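Side-chain contacts in putative polyketide synthase (Streptomyces coelicolor, PDB 1U0M), which catalyses the iterative condensation of five malonyl-CoA units and cyclises the resulting pentaketide to 1,3,6,8-tetrahydroxynaphthalene, a step of melanin biosynthesis: residues Ala90-Ala95 with Leu169-Glu174; Asp107-Val112 with Trp125-Met130; His157-Cys160 with Glu165-Ala168; Arg82-Arg87 with Pro120-Trp125. All coordinates share one frame; numbering follows the deposited sequence.

Contact 1 of 4, residues Ala90-Ala95 with Leu169-Glu174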
loop_
_atom_site.group_PDB
_atom_site.type_symbol
_atom_site.label_atom_id
_atom_site.label_comp_id
_atom_site.label_asym_id
_atom_site.label_seq_id
_atom_site.Cartn_x
_atom_site.Cartn_y
_atom_site.Cartn_z
ATOM N N ALA A 90 -6.483 -11.858 17.720
ATOM C CA ALA A 90 -5.872 -12.078 19.026
ATOM C C ALA A 90 -4.662 -11.190 19.247
ATOM O O ALA A 90 -4.542 -10.531 20.281
ATOM C CB ALA A 90 -5.469 -13.524 19.171
ATOM N N VAL A 91 -3.764 -11.165 18.270
ATOM C CA VAL A 91 -2.553 -10.372 18.401
ATOM C C VAL A 91 -2.827 -8.889 18.559
ATOM O O VAL A 91 -2.200 -8.228 19.384
ATOM C CB VAL A 91 -1.609 -10.597 17.204
ATOM C CG1 VAL A 91 -0.320 -9.810 17.403
ATOM C CG2 VAL A 91 -1.309 -12.084 17.065
ATOM N N ILE A 92 -3.753 -8.360 17.766
ATOM C CA ILE A 92 -4.093 -6.946 17.860
ATOM C C ILE A 92 -4.541 -6.659 19.290
ATOM O O ILE A 92 -4.128 -5.674 19.900
ATOM C CB ILE A 92 -5.224 -6.574 16.868
ATOM C CG1 ILE A 92 -4.650 -6.468 15.451
ATOM C CG2 ILE A 92 -5.877 -5.269 17.281
ATOM C CD1 ILE A 92 -5.684 -6.218 14.376
ATOM N N GLN A 93 -5.378 -7.543 19.821
ATOM C CA GLN A 93 -5.886 -7.408 21.181
ATOM C C GLN A 93 -4.758 -7.137 22.176
ATOM O O GLN A 93 -4.658 -6.049 22.749
ATOM C CB GLN A 93 -6.611 -8.683 21.596
ATOM C CG GLN A 93 -7.271 -8.563 22.937
ATOM C CD GLN A 93 -8.400 -7.553 22.917
ATOM O OE1 GLN A 93 -9.467 -7.809 22.350
ATOM N NE2 GLN A 93 -8.168 -6.389 23.522
ATOM N N ARG A 94 -3.917 -8.146 22.378
ATOM C CA ARG A 94 -2.795 -8.055 23.297
ATOM C C ARG A 94 -1.961 -6.803 23.090
ATOM O O ARG A 94 -1.240 -6.384 23.992
ATOM C CB ARG A 94 -1.913 -9.291 23.146
ATOM C CG ARG A 94 -2.550 -10.555 23.694
ATOM C CD ARG A 94 -2.215 -11.740 22.833
ATOM N NE ARG A 94 -0.815 -11.718 22.432
ATOM C CZ ARG A 94 -0.284 -12.571 21.570
ATOM N NH1 ARG A 94 -1.045 -13.512 21.024
ATOM N NH2 ARG A 94 0.997 -12.477 21.250
ATOM N N ALA A 95 -2.051 -6.213 21.902
ATOM C CA ALA A 95 -1.299 -5.001 21.599
ATOM C C ALA A 95 -2.038 -3.777 22.128
ATOM O O ALA A 95 -1.426 -2.748 22.404
ATOM C CB ALA A 95 -1.086 -4.874 20.094
ATOM N N LEU A 169 -2.442 2.018 15.036
ATOM C CA LEU A 169 -2.284 0.587 15.232
ATOM C C LEU A 169 -1.502 -0.013 14.075
ATOM O O LEU A 169 -1.947 0.016 12.928
ATOM C CB LEU A 169 -3.640 -0.110 15.330
ATOM C CG LEU A 169 -3.540 -1.642 15.451
ATOM C CD1 LEU A 169 -2.784 -2.015 16.722
ATOM C CD2 LEU A 169 -4.933 -2.261 15.450
ATOM N N ILE A 170 -0.332 -0.558 14.383
ATOM C CA ILE A 170 0.501 -1.177 13.368
ATOM C C ILE A 170 0.315 -2.681 13.393
ATOM O O ILE A 170 0.513 -3.316 14.428
ATOM C CB ILE A 170 1.976 -0.889 13.612
ATOM C CG1 ILE A 170 2.219 0.618 13.585
ATOM C CG2 ILE A 170 2.814 -1.585 12.557
ATOM C CD1 ILE A 170 3.641 0.994 13.844
ATOM N N VAL A 171 -0.076 -3.246 12.257
ATOM C CA VAL A 171 -0.265 -4.688 12.149
ATOM C C VAL A 171 0.575 -5.239 11.016
ATOM O O VAL A 171 0.490 -4.773 9.888
ATOM C CB VAL A 171 -1.724 -5.071 11.868
ATOM C CG1 VAL A 171 -1.834 -6.578 11.727
ATOM C CG2 VAL A 171 -2.617 -4.576 12.985
ATOM N N ALA A 172 1.399 -6.229 11.335
ATOM C CA ALA A 172 2.244 -6.875 10.345
ATOM C C ALA A 172 1.799 -8.337 10.246
ATOM O O ALA A 172 1.770 -9.057 11.236
ATOM C CB ALA A 172 3.700 -6.783 10.773
ATOM N N CYS A 173 1.439 -8.773 9.049
ATOM C CA CYS A 173 0.999 -10.148 8.848
ATOM C C CYS A 173 1.803 -10.744 7.705
ATOM O O CYS A 173 1.661 -10.325 6.563
ATOM C CB CYS A 173 -0.495 -10.174 8.516
ATOM S SG CYS A 173 -1.215 -11.815 8.488
ATOM N N GLU A 174 2.641 -11.725 8.007
ATOM C CA GLU A 174 3.475 -12.325 6.979
ATOM C C GLU A 174 3.484 -13.851 6.971
ATOM O O GLU A 174 3.952 -14.496 7.914
ATOM C CB GLU A 174 4.903 -11.782 7.115
ATOM C CG GLU A 174 4.985 -10.251 7.088
ATOM C CD GLU A 174 4.791 -9.660 5.686
ATOM O OE1 GLU A 174 4.214 -10.361 4.824
ATOM O OE2 GLU A 174 5.209 -8.498 5.449
#
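I92 is the residue that helix 73-99 sets against strand 167-175 here, and it meets L169 and V171 with its two branches. The nearest backbone approach between the segments is from I92 to V171, whose CA atoms are 7.2 Å apart. The two strand residues are two positions apart, so both belong to the same face of the strand. The branches of I92 divide the work. Its methyl CG2 rests on CD2 of L169 at 3.6 Å, while CG1 lies beside the backbone N (chi1 -77°) and meets CG2 of V171 at 3.7 Å. The chain then runs on extended, and CD1 keeps to the same methyl of V171, again at 3.7 Å, with CD2 of L169 a little farther off. I92 crosses each of its two partners at about a right angle. With CG anti to the backbone N (chi1 176°), L169 extends toward the helix, and CD2 is the branch that meets I92. Shortening I92 to an alanine would probably open a gap between helix and strand and take away the helix-side partner of CD2 of L169 and CG2 of V171. Around the trio, L169 also packs on F132 and V204, and V171 on Y111. All three residues are buried and meet through methyl and methylene groups alone, so what joins helix to sheet at this point is the close fit of branched aliphatic chains and the exclusion of water, with no polar pairing to dictate direction.

Contact 2 of 4, residues Asp107-Val112 with Trp125-Met130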
loop_
_atom_site.group_PDB
_atom_site.type_symbol
_atom_site.label_atom_id
_atom_site.label_comp_id
_atom_site.label_asym_id
_atom_site.label_seq_id
_atom_site.Cartn_x
_atom_site.Cartn_y
_atom_site.Cartn_z
ATOM N N ASP A 107 -6.905 5.906 15.677
ATOM C CA ASP A 107 -7.398 6.754 14.600
ATOM C C ASP A 107 -6.981 6.239 13.227
ATOM O O ASP A 107 -7.613 6.557 12.225
ATOM C CB ASP A 107 -6.885 8.191 14.763
ATOM C CG ASP A 107 -7.247 8.800 16.108
ATOM O OD1 ASP A 107 -6.500 8.576 17.086
ATOM O OD2 ASP A 107 -8.282 9.504 16.191
ATOM N N VAL A 108 -5.919 5.444 13.182
ATOM C CA VAL A 108 -5.429 4.928 11.915
ATOM C C VAL A 108 -4.821 3.539 12.035
ATOM O O VAL A 108 -4.018 3.279 12.933
ATOM C CB VAL A 108 -4.353 5.869 11.328
ATOM C CG1 VAL A 108 -3.204 6.001 12.308
ATOM C CG2 VAL A 108 -3.841 5.332 9.998
ATOM N N ILE A 109 -5.220 2.644 11.137
ATOM C CA ILE A 109 -4.668 1.296 11.110
ATOM C C ILE A 109 -3.648 1.253 9.979
ATOM O O ILE A 109 -3.877 1.797 8.899
ATOM C CB ILE A 109 -5.730 0.222 10.832
ATOM C CG1 ILE A 109 -6.723 0.150 11.991
ATOM C CG2 ILE A 109 -5.048 -1.123 10.634
ATOM C CD1 ILE A 109 -7.708 -1.002 11.894
ATOM N N ILE A 110 -2.517 0.615 10.240
ATOM C CA ILE A 110 -1.465 0.496 9.251
ATOM C C ILE A 110 -1.180 -0.987 9.092
ATOM O O ILE A 110 -0.471 -1.591 9.899
ATOM C CB ILE A 110 -0.213 1.243 9.714
ATOM C CG1 ILE A 110 -0.608 2.659 10.150
ATOM C CG2 ILE A 110 0.792 1.327 8.580
ATOM C CD1 ILE A 110 0.535 3.477 10.730
ATOM N N TYR A 111 -1.750 -1.571 8.043
ATOM C CA TYR A 111 -1.606 -2.997 7.779
ATOM C C TYR A 111 -0.552 -3.296 6.719
ATOM O O TYR A 111 -0.708 -2.906 5.559
ATOM C CB TYR A 111 -2.957 -3.561 7.335
ATOM C CG TYR A 111 -3.024 -5.080 7.274
ATOM C CD1 TYR A 111 -3.446 -5.825 8.377
ATOM C CD2 TYR A 111 -2.676 -5.767 6.109
ATOM C CE1 TYR A 111 -3.525 -7.213 8.317
ATOM C CE2 TYR A 111 -2.751 -7.149 6.044
ATOM C CZ TYR A 111 -3.179 -7.867 7.147
ATOM O OH TYR A 111 -3.279 -9.235 7.065
ATOM N N VAL A 112 0.518 -3.991 7.107
ATOM C CA VAL A 112 1.563 -4.336 6.144
ATOM C C VAL A 112 1.730 -5.839 5.919
ATOM O O VAL A 112 1.810 -6.634 6.856
ATOM C CB VAL A 112 2.919 -3.733 6.537
ATOM C CG1 VAL A 112 2.789 -2.229 6.608
ATOM C CG2 VAL A 112 3.389 -4.301 7.861
ATOM N N TRP A 125 -12.240 -5.505 7.078
ATOM C CA TRP A 125 -12.821 -6.618 7.826
ATOM C C TRP A 125 -12.489 -6.487 9.311
ATOM O O TRP A 125 -13.265 -6.901 10.162
ATOM C CB TRP A 125 -12.287 -7.943 7.282
ATOM C CG TRP A 125 -12.845 -9.174 7.941
ATOM C CD1 TRP A 125 -14.017 -9.813 7.640
ATOM C CD2 TRP A 125 -12.229 -9.938 8.987
ATOM N NE1 TRP A 125 -14.166 -10.928 8.432
ATOM C CE2 TRP A 125 -13.081 -11.025 9.269
ATOM C CE3 TRP A 125 -11.040 -9.806 9.714
ATOM C CZ2 TRP A 125 -12.779 -11.977 10.245
ATOM C CZ3 TRP A 125 -10.738 -10.753 10.685
ATOM C CH2 TRP A 125 -11.605 -11.823 10.943
ATOM N N LEU A 126 -11.339 -5.897 9.614
ATOM C CA LEU A 126 -10.917 -5.698 10.994
ATOM C C LEU A 126 -11.763 -4.640 11.692
ATOM O O LEU A 126 -12.133 -4.803 12.848
ATOM C CB LEU A 126 -9.444 -5.289 11.049
ATOM C CG LEU A 126 -8.384 -6.381 10.893
ATOM C CD1 LEU A 126 -6.991 -5.742 10.824
ATOM C CD2 LEU A 126 -8.477 -7.339 12.071
ATOM N N ILE A 127 -12.058 -3.550 10.997
ATOM C CA ILE A 127 -12.872 -2.494 11.575
ATOM C C ILE A 127 -14.256 -3.063 11.888
ATOM O O ILE A 127 -14.810 -2.818 12.962
ATOM C CB ILE A 127 -12.970 -1.310 10.597
ATOM C CG1 ILE A 127 -11.613 -0.616 10.543
ATOM C CG2 ILE A 127 -14.088 -0.349 11.013
ATOM C CD1 ILE A 127 -11.432 0.256 9.345
ATOM N N ASN A 128 -14.791 -3.848 10.955
ATOM C CA ASN A 128 -16.098 -4.474 11.114
ATOM C C ASN A 128 -16.190 -5.431 12.298
ATOM O O ASN A 128 -17.130 -5.366 13.093
ATOM C CB ASN A 128 -16.471 -5.271 9.863
ATOM C CG ASN A 128 -17.264 -4.464 8.867
ATOM O OD1 ASN A 128 -16.723 -3.958 7.887
ATOM N ND2 ASN A 128 -18.560 -4.338 9.113
ATOM N N GLU A 129 -15.219 -6.332 12.400
ATOM C CA GLU A 129 -15.222 -7.341 13.450
ATOM C C GLU A 129 -14.636 -6.908 14.780
ATOM O O GLU A 129 -15.190 -7.207 15.831
ATOM C CB GLU A 129 -14.501 -8.601 12.952
ATOM C CG GLU A 129 -15.424 -9.720 12.443
ATOM C CD GLU A 129 -16.493 -9.240 11.467
ATOM O OE1 GLU A 129 -17.690 -9.457 11.755
ATOM O OE2 GLU A 129 -16.142 -8.658 10.417
ATOM N N MET A 130 -13.515 -6.206 14.744
ATOM C CA MET A 130 -12.879 -5.768 15.978
ATOM C C MET A 130 -13.628 -4.613 16.626
ATOM O O MET A 130 -13.242 -4.126 17.687
ATOM C CB MET A 130 -11.441 -5.346 15.704
ATOM C CG MET A 130 -10.439 -5.932 16.661
ATOM S SD MET A 130 -9.386 -7.065 15.798
ATOM C CE MET A 130 -10.308 -8.535 15.948
#
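I109 and I127 mark the closest backbone approach between strand 108-112 and helix 122-129, their CA atoms 9.0 Å apart, so side chains have to bridge the gap. Within 125-130 the backbone is held by bonds from N of E129 to O of W125 and from N of M130 to O of L126. On the strand, alternate residues I109 and Y111 direct their side chains at the helix. I109 stretches its CG1 arm out extended (chi2 -173°), and the terminal CD1 comes to 4.2 Å from CG1 of I127; the two chains meet at a slant. One residue earlier on the helix, L126 points at the strand and brings its CD1 to 4.3 Å from CD1 of the Y111 ring, approaching obliquely. These are loose van der Waals touches, yet all four residues are buried. L126 also packs on I92 of helix 73-99, and I127 on F132, while the Y111 hydroxyl has a weak hydrogen bond to Y80. Strand 108-112, helix 122-129 and the parallel strand 137-141, which is its direct neighbour in the sheet, make up a beta-alpha-beta crossover; the contact is the packing of the crossover helix on its first strand, within the alpha-beta-alpha-beta-alpha architecture of the thiolase fold.

Contact 3 of 4, residues His157-Cys160 with Glu165-Ala168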
loop_
_atom_site.group_PDB
_atom_site.type_symbol
_atom_site.label_atom_id
_atom_site.label_comp_id
_atom_site.label_asym_id
_atom_site.label_seq_id
_atom_site.Cartn_x
_atom_site.Cartn_y
_atom_site.Cartn_z
ATOM N N HIS A 157 4.095 7.309 13.191
ATOM C CA HIS A 157 4.818 8.418 13.788
ATOM C C HIS A 157 4.366 9.717 13.116
ATOM O O HIS A 157 3.737 10.572 13.747
ATOM C CB HIS A 157 6.316 8.178 13.573
ATOM C CG HIS A 157 7.205 9.212 14.186
ATOM N ND1 HIS A 157 7.034 10.562 13.972
ATOM C CD2 HIS A 157 8.323 9.090 14.940
ATOM C CE1 HIS A 157 8.012 11.227 14.561
ATOM N NE2 HIS A 157 8.809 10.356 15.154
ATOM N N ASP A 158 4.686 9.852 11.832
ATOM C CA ASP A 158 4.310 11.027 11.058
ATOM C C ASP A 158 2.862 11.402 11.325
ATOM O O ASP A 158 2.521 12.580 11.411
ATOM C CB ASP A 158 4.498 10.751 9.564
ATOM C CG ASP A 158 5.945 10.839 9.135
ATOM O OD1 ASP A 158 6.816 10.312 9.855
ATOM O OD2 ASP A 158 6.218 11.432 8.073
ATOM N N PHE A 159 2.012 10.393 11.456
ATOM C CA PHE A 159 0.599 10.620 11.704
ATOM C C PHE A 159 0.412 11.309 13.040
ATOM O O PHE A 159 -0.226 12.353 13.123
ATOM C CB PHE A 159 -0.150 9.292 11.717
ATOM C CG PHE A 159 -1.646 9.431 11.753
ATOM C CD1 PHE A 159 -2.352 9.794 10.613
ATOM C CD2 PHE A 159 -2.351 9.172 12.920
ATOM C CE1 PHE A 159 -3.735 9.890 10.635
ATOM C CE2 PHE A 159 -3.736 9.267 12.948
ATOM C CZ PHE A 159 -4.427 9.627 11.805
ATOM N N CYS A 160 0.974 10.715 14.087
ATOM C CA CYS A 160 0.849 11.260 15.431
ATOM C C CYS A 160 1.348 12.682 15.577
ATOM O O CYS A 160 0.722 13.492 16.250
ATOM C CB CYS A 160 1.563 10.358 16.426
ATOM S SG CYS A 160 0.624 8.876 16.756
ATOM N N GLU A 165 -2.756 13.909 19.598
ATOM C CA GLU A 165 -3.507 13.043 20.491
ATOM C C GLU A 165 -3.979 11.777 19.779
ATOM O O GLU A 165 -4.875 11.084 20.265
ATOM C CB GLU A 165 -4.701 13.808 21.066
ATOM C CG GLU A 165 -4.328 15.030 21.912
ATOM C CD GLU A 165 -3.865 14.667 23.318
ATOM O OE1 GLU A 165 -2.667 14.860 23.629
ATOM O OE2 GLU A 165 -4.706 14.184 24.110
ATOM N N ALA A 166 -3.361 11.472 18.637
ATOM C CA ALA A 166 -3.728 10.303 17.839
ATOM C C ALA A 166 -2.974 9.015 18.161
ATOM O O ALA A 166 -1.763 9.025 18.397
ATOM C CB ALA A 166 -3.571 10.623 16.363
ATOM N N ASN A 167 -3.709 7.904 18.156
ATOM C CA ASN A 167 -3.148 6.580 18.412
ATOM C C ASN A 167 -3.241 5.733 17.148
ATOM O O ASN A 167 -4.325 5.559 16.588
ATOM C CB ASN A 167 -3.920 5.874 19.522
ATOM C CG ASN A 167 -3.574 6.388 20.897
ATOM O OD1 ASN A 167 -4.140 5.938 21.889
ATOM N ND2 ASN A 167 -2.636 7.325 20.969
ATOM N N ALA A 168 -2.110 5.194 16.708
ATOM C CA ALA A 168 -2.085 4.365 15.509
ATOM C C ALA A 168 -1.860 2.895 15.843
ATOM O O ALA A 168 -1.188 2.561 16.815
ATOM C CB ALA A 168 -0.999 4.857 14.562
#
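The phenyl ring of F159 is the flat group here, and the methyl of A166 meets it obliquely. CB of A166 lies 3.7 Å from CE2 and 3.9 Å from CD2 of F159, so it touches one ortho-meta bond of the ring. With CG anti to the backbone N (chi1 -171°), the ring leaves helix 148-162 toward the chain that returns to the sheet. Around the same ring, V108 and D107 pack from the neighbouring strand and its approach, Y163 meets it with the ring planes at about 60°, and D158 of the second subunit reaches it as well. C160, next on the helix, also borders A166, and their CA atoms, 5.3 Å apart, form the closest backbone pair of the two segments. Beyond A166 the chain enters strand 167-175, where the backbone N of N167 donates to OD1 of D107. The chemistry therefore divides: a small methyl seated against an aromatic ring closes the tight return from helix to strand, while D158 of this chain, the residue before F159, forms salt bridges with R155 of its own chain and R137 of the second subunit and so ties this corner to the dimer partner.

Contact 4 of 4, residues Arg82-Arg87 with Pro120-Trp125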
loop_
_atom_site.group_PDB
_atom_site.type_symbol
_atom_site.label_atom_id
_atom_site.label_comp_id
_atom_site.label_asym_id
_atom_site.label_seq_id
_atom_site.Cartn_x
_atom_site.Cartn_y
_atom_site.Cartn_z
ATOM N N ARG A 82 -7.827 -16.753 5.039
ATOM C CA ARG A 82 -8.414 -17.554 6.111
ATOM C C ARG A 82 -7.523 -17.526 7.351
ATOM O O ARG A 82 -8.006 -17.308 8.470
ATOM C CB ARG A 82 -8.582 -19.010 5.685
ATOM C CG ARG A 82 -9.127 -19.908 6.802
ATOM C CD ARG A 82 -8.930 -21.390 6.476
ATOM N NE ARG A 82 -7.539 -21.824 6.603
ATOM C CZ ARG A 82 -6.965 -22.730 5.818
ATOM N NH1 ARG A 82 -7.666 -23.292 4.842
ATOM N NH2 ARG A 82 -5.696 -23.092 6.018
ATOM N N GLU A 83 -6.221 -17.754 7.144
ATOM C CA GLU A 83 -5.263 -17.785 8.246
ATOM C C GLU A 83 -5.081 -16.436 8.921
ATOM O O GLU A 83 -4.771 -16.372 10.106
ATOM C CB GLU A 83 -3.896 -18.292 7.768
ATOM C CG GLU A 83 -3.855 -19.755 7.313
ATOM C CD GLU A 83 -4.225 -20.733 8.418
ATOM O OE1 GLU A 83 -3.966 -20.432 9.604
ATOM O OE2 GLU A 83 -4.759 -21.813 8.101
ATOM N N ALA A 84 -5.262 -15.360 8.168
ATOM C CA ALA A 84 -5.107 -14.028 8.724
ATOM C C ALA A 84 -6.350 -13.636 9.528
ATOM O O ALA A 84 -6.266 -12.932 10.534
ATOM C CB ALA A 84 -4.876 -13.034 7.609
ATOM N N LYS A 85 -7.509 -14.085 9.074
ATOM C CA LYS A 85 -8.730 -13.754 9.782
ATOM C C LYS A 85 -8.807 -14.484 11.105
ATOM O O LYS A 85 -9.222 -13.904 12.100
ATOM C CB LYS A 85 -9.947 -14.053 8.916
ATOM C CG LYS A 85 -10.179 -12.959 7.898
ATOM C CD LYS A 85 -11.407 -13.203 7.051
ATOM C CE LYS A 85 -11.694 -12.001 6.170
ATOM N NZ LYS A 85 -12.543 -12.380 5.020
ATOM N N SER A 86 -8.374 -15.740 11.127
ATOM C CA SER A 86 -8.391 -16.516 12.363
ATOM C C SER A 86 -7.203 -16.269 13.296
ATOM O O SER A 86 -7.207 -16.746 14.429
ATOM C CB SER A 86 -8.484 -18.014 12.057
ATOM O OG SER A 86 -7.492 -18.418 11.135
ATOM N N ARG A 87 -6.197 -15.516 12.853
ATOM C CA ARG A 87 -5.038 -15.278 13.712
ATOM C C ARG A 87 -4.762 -13.819 14.098
ATOM O O ARG A 87 -4.384 -13.532 15.232
ATOM C CB ARG A 87 -3.773 -15.857 13.066
ATOM C CG ARG A 87 -3.794 -17.356 12.815
ATOM C CD ARG A 87 -2.496 -17.785 12.154
ATOM N NE ARG A 87 -2.509 -19.172 11.706
ATOM C CZ ARG A 87 -2.198 -20.209 12.472
ATOM N NH1 ARG A 87 -1.847 -20.017 13.739
ATOM N NH2 ARG A 87 -2.216 -21.438 11.963
ATOM N N PRO A 120 -10.645 -5.407 -0.716
ATOM C CA PRO A 120 -9.926 -4.525 0.225
ATOM C C PRO A 120 -8.932 -5.320 1.075
ATOM O O PRO A 120 -9.001 -6.540 1.137
ATOM C CB PRO A 120 -11.043 -3.958 1.122
ATOM C CG PRO A 120 -12.321 -4.340 0.448
ATOM C CD PRO A 120 -12.016 -5.638 -0.247
ATOM N N SER A 121 -8.028 -4.628 1.748
ATOM C CA SER A 121 -7.083 -5.323 2.604
ATOM C C SER A 121 -7.880 -5.730 3.836
ATOM O O SER A 121 -9.081 -5.444 3.923
ATOM C CB SER A 121 -5.937 -4.408 2.997
ATOM O OG SER A 121 -6.404 -3.347 3.795
ATOM N N LEU A 122 -7.219 -6.400 4.776
ATOM C CA LEU A 122 -7.871 -6.868 5.997
ATOM C C LEU A 122 -8.428 -5.741 6.872
ATOM O O LEU A 122 -9.343 -5.967 7.653
ATOM C CB LEU A 122 -6.897 -7.707 6.839
ATOM C CG LEU A 122 -7.206 -9.187 7.110
ATOM C CD1 LEU A 122 -6.590 -9.557 8.453
ATOM C CD2 LEU A 122 -8.700 -9.457 7.152
ATOM N N THR A 123 -7.875 -4.539 6.751
ATOM C CA THR A 123 -8.328 -3.411 7.556
ATOM C C THR A 123 -9.847 -3.252 7.606
ATOM O O THR A 123 -10.416 -3.051 8.676
ATOM C CB THR A 123 -7.748 -2.090 7.050
ATOM O OG1 THR A 123 -8.090 -1.929 5.667
ATOM C CG2 THR A 123 -6.230 -2.055 7.244
ATOM N N ALA A 124 -10.500 -3.330 6.450
ATOM C CA ALA A 124 -11.949 -3.197 6.386
ATOM C C ALA A 124 -12.642 -4.248 7.247
ATOM O O ALA A 124 -13.528 -3.924 8.040
ATOM C CB ALA A 124 -12.416 -3.323 4.956
ATOM N N TRP A 125 -12.240 -5.505 7.078
ATOM C CA TRP A 125 -12.821 -6.618 7.826
ATOM C C TRP A 125 -12.489 -6.487 9.311
ATOM O O TRP A 125 -13.265 -6.901 10.162
ATOM C CB TRP A 125 -12.287 -7.943 7.282
ATOM C CG TRP A 125 -12.845 -9.174 7.941
ATOM C CD1 TRP A 125 -14.017 -9.813 7.640
ATOM C CD2 TRP A 125 -12.229 -9.938 8.987
ATOM N NE1 TRP A 125 -14.166 -10.928 8.432
ATOM C CE2 TRP A 125 -13.081 -11.025 9.269
ATOM C CE3 TRP A 125 -11.040 -9.806 9.714
ATOM C CZ2 TRP A 125 -12.779 -11.977 10.245
ATOM C CZ3 TRP A 125 -10.738 -10.753 10.685
ATOM C CH2 TRP A 125 -11.605 -11.823 10.943
#
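K85 lies flat over one face of the W125 indole, and this overlap is the dense part of the contact. The lysine runs extended beyond CG, crossing the ring system at a slant from the six-membered ring to the five-membered one: CB is 3.4 Å from CH2 of W125, and CE stands 3.3 Å from the centroid of the five-membered ring, straight above it, a CH-pi contact. NZ follows at 4.1 Å from that centroid, 19° off the ring normal, which makes a cation-pi pair. CG of W125, anti to the backbone N (chi1 -178°), carries the indole out toward helix 73-99, and chi2 of 84° sets its turn. A buried apolar patch flanks the stack, where CD2 of L122 touches CG of K85 at 3.9 Å and CD1 of L122 touches CB of A84 at 4.0 Å. Replacing W125 by an alanine would probably cost the ammonium group its pi partner and leave the lysine chain more loosely held, with L122 alone beside it in this pair of segments. The solvent side belongs to exposed R82 and S86 and partly exposed R87. Buried E83 holds the two arginines in a salt-bridge network within the helix, clear of 120-125: NH2 of R82 reaches OE2 of E83 at 2.6 Å, and NE of R87 reaches OE1 of E83 at 2.9 Å. In the fold, helix 73-99 thus leans on the start of helix 122-129, with A84 packing on C173 and F175 of strand 167-175, L122 on Y111 of strand 108-112, and W125 on E227 of the second subunit.

In the fold
All four contacts belong to the N-terminal chalcone/stilbene synthase domain. Helix 73-99 carries contacts 1 and 4, whose centres are 11 Å apart; helix 122-129 carries contacts 2 and 4, 9 Å apart, and strand 167-175 serves contacts 1 and 3. Strands 108-112 and 167-175 are parallel neighbours, joined by backbone bonds between contacts 1 and 2. Along the chain, contacts 2 and 3 are nested in succession inside the loop closed by contact 1, while contact 4 crosses both 1 and 2. Contacts 3 and 4 have centres about 23 Å apart. Contacts 1, 2 and 4 lie on one face of the mixed sheet and contact 3 on the other; contacts 2, 3 and 4 reach the second subunit.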